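Local atomic coordinates of alcohol dehydrogenase (Thermus sp., PDB entry 4CPD), a protein that binds zinc and NAD and probably catalyses the NAD-dependent interconversion of alcohols with aldehydes or ketones. Residues F85-G90 and N132-K137. Numbering follows the deposited sequence.
Sequences FHIACG and NVNLRK. With ZN (zinc ion), chain F.
The side-chain amide of Asn134 lies alongside the backbone of Ala88, its CG 3.7 Å from both Ala88 N and Ala88 O, facing the peptide N-H and C=O of a single residue; the same amide also lies against Ile87 CA. CG stands anti to the carbonyl carbon of Asn134 (chi1 -59°), which carries the amide from the end of the short helix 131-134 across to the other segment. Cut back to an alanine here, the residue would probably leave the N-H and C=O of Ala88 without their polar neighbour and open a gap beside Ile87.

Apolar contact comes from Val133, whose two methyls divide the segment between them. CG1, anti to the backbone N (chi1 172°), rests on Ala88 with 4.1 Å to Ala88 CB, while CG2 lies over Gly90 CA, also at 4.1 Å, where there is no side chain. The positive phi of 90° at Gly90 is one that glycine takes readily.

Behind the contact, Arg136 folds back to brace the end of the helix. Its NH1 donates to Val133 O (3.2 Å), which lies in the guanidinium plane, and to Leu135 O (3.0 Å); NE forms a salt bridge with Asp300 of helix 295-307.

Just beyond Ala88, Cys89 SG binds zinc at 2.3 Å, together with Cys92, Cys95 and Cys103. Helix 131-134 thus packs against the root of the four-cysteine structural-zinc lobe found in the GroES-like catalytic domain of many zinc-containing alcohol dehydrogenases.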
loop_
_atom_site.group_PDB
_atom_site.type_symbol
_atom_site.label_atom_id
_atom_site.label_comp_id
_atom_site.label_asym_id
_atom_site.label_seq_id
_atom_site.Cartn_x
_atom_site.Cartn_y
_atom_site.Cartn_z
ATOM N N PHE A 85 8.539 -15.397 15.729
ATOM C CA PHE A 85 9.963 -15.315 15.579
ATOM C C PHE A 85 10.551 -13.971 15.985
ATOM O O PHE A 85 11.752 -13.838 16.090
ATOM C CB PHE A 85 10.348 -15.637 14.140
ATOM C CG PHE A 85 10.005 -14.568 13.139
ATOM C CD1 PHE A 85 10.881 -13.515 12.882
ATOM C CD2 PHE A 85 8.848 -14.665 12.382
ATOM C CE1 PHE A 85 10.586 -12.561 11.919
ATOM C CE2 PHE A 85 8.547 -13.702 11.428
ATOM C CZ PHE A 85 9.420 -12.655 11.194
ATOM N N HIS A 86 9.720 -12.977 16.189
ATOM C CA HIS A 86 10.211 -11.697 16.565
ATOM C C HIS A 86 9.506 -11.278 17.845
ATOM O O HIS A 86 8.361 -11.594 18.040
ATOM C CB HIS A 86 9.982 -10.692 15.433
ATOM C CG HIS A 86 8.538 -10.415 15.162
ATOM N ND1 HIS A 86 7.763 -11.230 14.372
ATOM C CD2 HIS A 86 7.728 -9.409 15.569
ATOM C CE1 HIS A 86 6.541 -10.734 14.295
ATOM N NE2 HIS A 86 6.487 -9.639 15.023
ATOM N N ILE A 87 10.200 -10.539 18.703
ATOM C CA ILE A 87 9.692 -10.226 20.021
ATOM C C ILE A 87 9.211 -8.809 20.073
ATOM O O ILE A 87 9.604 -7.990 19.261
ATOM C CB ILE A 87 10.749 -10.452 21.129
ATOM C CG1 ILE A 87 11.934 -9.490 20.983
ATOM C CG2 ILE A 87 11.295 -11.864 21.060
ATOM C CD1 ILE A 87 12.677 -9.249 22.291
ATOM N N ALA A 88 8.374 -8.542 21.065
ATOM C CA ALA A 88 7.666 -7.298 21.184
ATOM C C ALA A 88 7.358 -7.061 22.637
ATOM O O ALA A 88 7.187 -8.005 23.386
ATOM C CB ALA A 88 6.387 -7.322 20.375
ATOM N N CYS A 89 7.283 -5.795 23.019
ATOM C CA CYS A 89 7.271 -5.412 24.406
ATOM C C CYS A 89 5.858 -5.205 24.904
ATOM O O CYS A 89 5.600 -5.344 26.093
ATOM C CB CYS A 89 8.098 -4.116 24.589
ATOM S SG CYS A 89 7.251 -2.569 24.117
ATOM N N GLY A 90 4.976 -4.761 24.016
ATOM C CA GLY A 90 3.582 -4.581 24.349
ATOM C C GLY A 90 3.196 -3.212 24.901
ATOM O O GLY A 90 1.998 -2.944 25.145
ATOM N N ASN A 132 4.160 -12.968 28.116
ATOM C CA ASN A 132 2.792 -12.478 28.076
ATOM C C ASN A 132 2.392 -11.977 26.705
ATOM O O ASN A 132 1.228 -12.075 26.335
ATOM C CB ASN A 132 2.558 -11.355 29.094
ATOM C CG ASN A 132 3.538 -10.170 28.937
ATOM O OD1 ASN A 132 4.767 -10.344 28.866
ATOM N ND2 ASN A 132 2.987 -8.953 28.911
ATOM N N VAL A 133 3.343 -11.434 25.962
ATOM C CA VAL A 133 3.097 -10.957 24.609
ATOM C C VAL A 133 3.532 -11.974 23.551
ATOM O O VAL A 133 2.870 -12.142 22.524
ATOM C CB VAL A 133 3.900 -9.661 24.391
ATOM C CG1 VAL A 133 3.854 -9.204 22.950
ATOM C CG2 VAL A 133 3.398 -8.572 25.321
ATOM N N ASN A 134 4.665 -12.623 23.793
ATOM C CA ASN A 134 5.359 -13.379 22.760
ATOM C C ASN A 134 5.142 -14.886 22.711
ATOM O O ASN A 134 5.852 -15.565 21.964
ATOM C CB ASN A 134 6.842 -13.093 22.906
ATOM C CG ASN A 134 7.149 -11.623 22.759
ATOM O OD1 ASN A 134 7.645 -10.957 23.671
ATOM N ND2 ASN A 134 6.852 -11.110 21.601
ATOM N N LEU A 135 4.178 -15.413 23.480
ATOM C CA LEU A 135 3.864 -16.856 23.424
ATOM C C LEU A 135 2.372 -17.124 23.314
ATOM O O LEU A 135 1.538 -16.297 23.722
ATOM C CB LEU A 135 4.373 -17.583 24.662
ATOM C CG LEU A 135 5.867 -17.852 24.835
ATOM C CD1 LEU A 135 6.150 -18.695 26.075
ATOM C CD2 LEU A 135 6.458 -18.517 23.601
ATOM N N ARG A 136 2.042 -18.295 22.752
ATOM C CA ARG A 136 0.669 -18.812 22.794
ATOM C C ARG A 136 0.644 -20.276 23.198
ATOM O O ARG A 136 1.432 -21.080 22.670
ATOM C CB ARG A 136 -0.022 -18.661 21.442
ATOM C CG ARG A 136 -0.236 -17.235 20.999
ATOM C CD ARG A 136 -1.178 -16.509 21.929
ATOM N NE ARG A 136 -1.552 -15.206 21.406
ATOM C CZ ARG A 136 -0.758 -14.131 21.380
ATOM N NH1 ARG A 136 0.483 -14.158 21.828
ATOM N NH2 ARG A 136 -1.223 -13.006 20.887
ATOM N N LYS A 137 -0.257 -20.586 24.144
ATOM C CA LYS A 137 -0.640 -21.960 24.456
ATOM C C LYS A 137 -1.158 -22.578 23.188
ATOM O O LYS A 137 -1.853 -21.913 22.448
ATOM C CB LYS A 137 -1.765 -22.001 25.489
ATOM C CG LYS A 137 -1.329 -22.080 26.948
ATOM C CD LYS A 137 -2.430 -22.692 27.833
ATOM C CE LYS A 137 -2.525 -24.225 27.688
ATOM N NZ LYS A 137 -3.064 -24.926 28.902
HETATM ZN ZN ZN F . 7.048 -2.610 21.819
#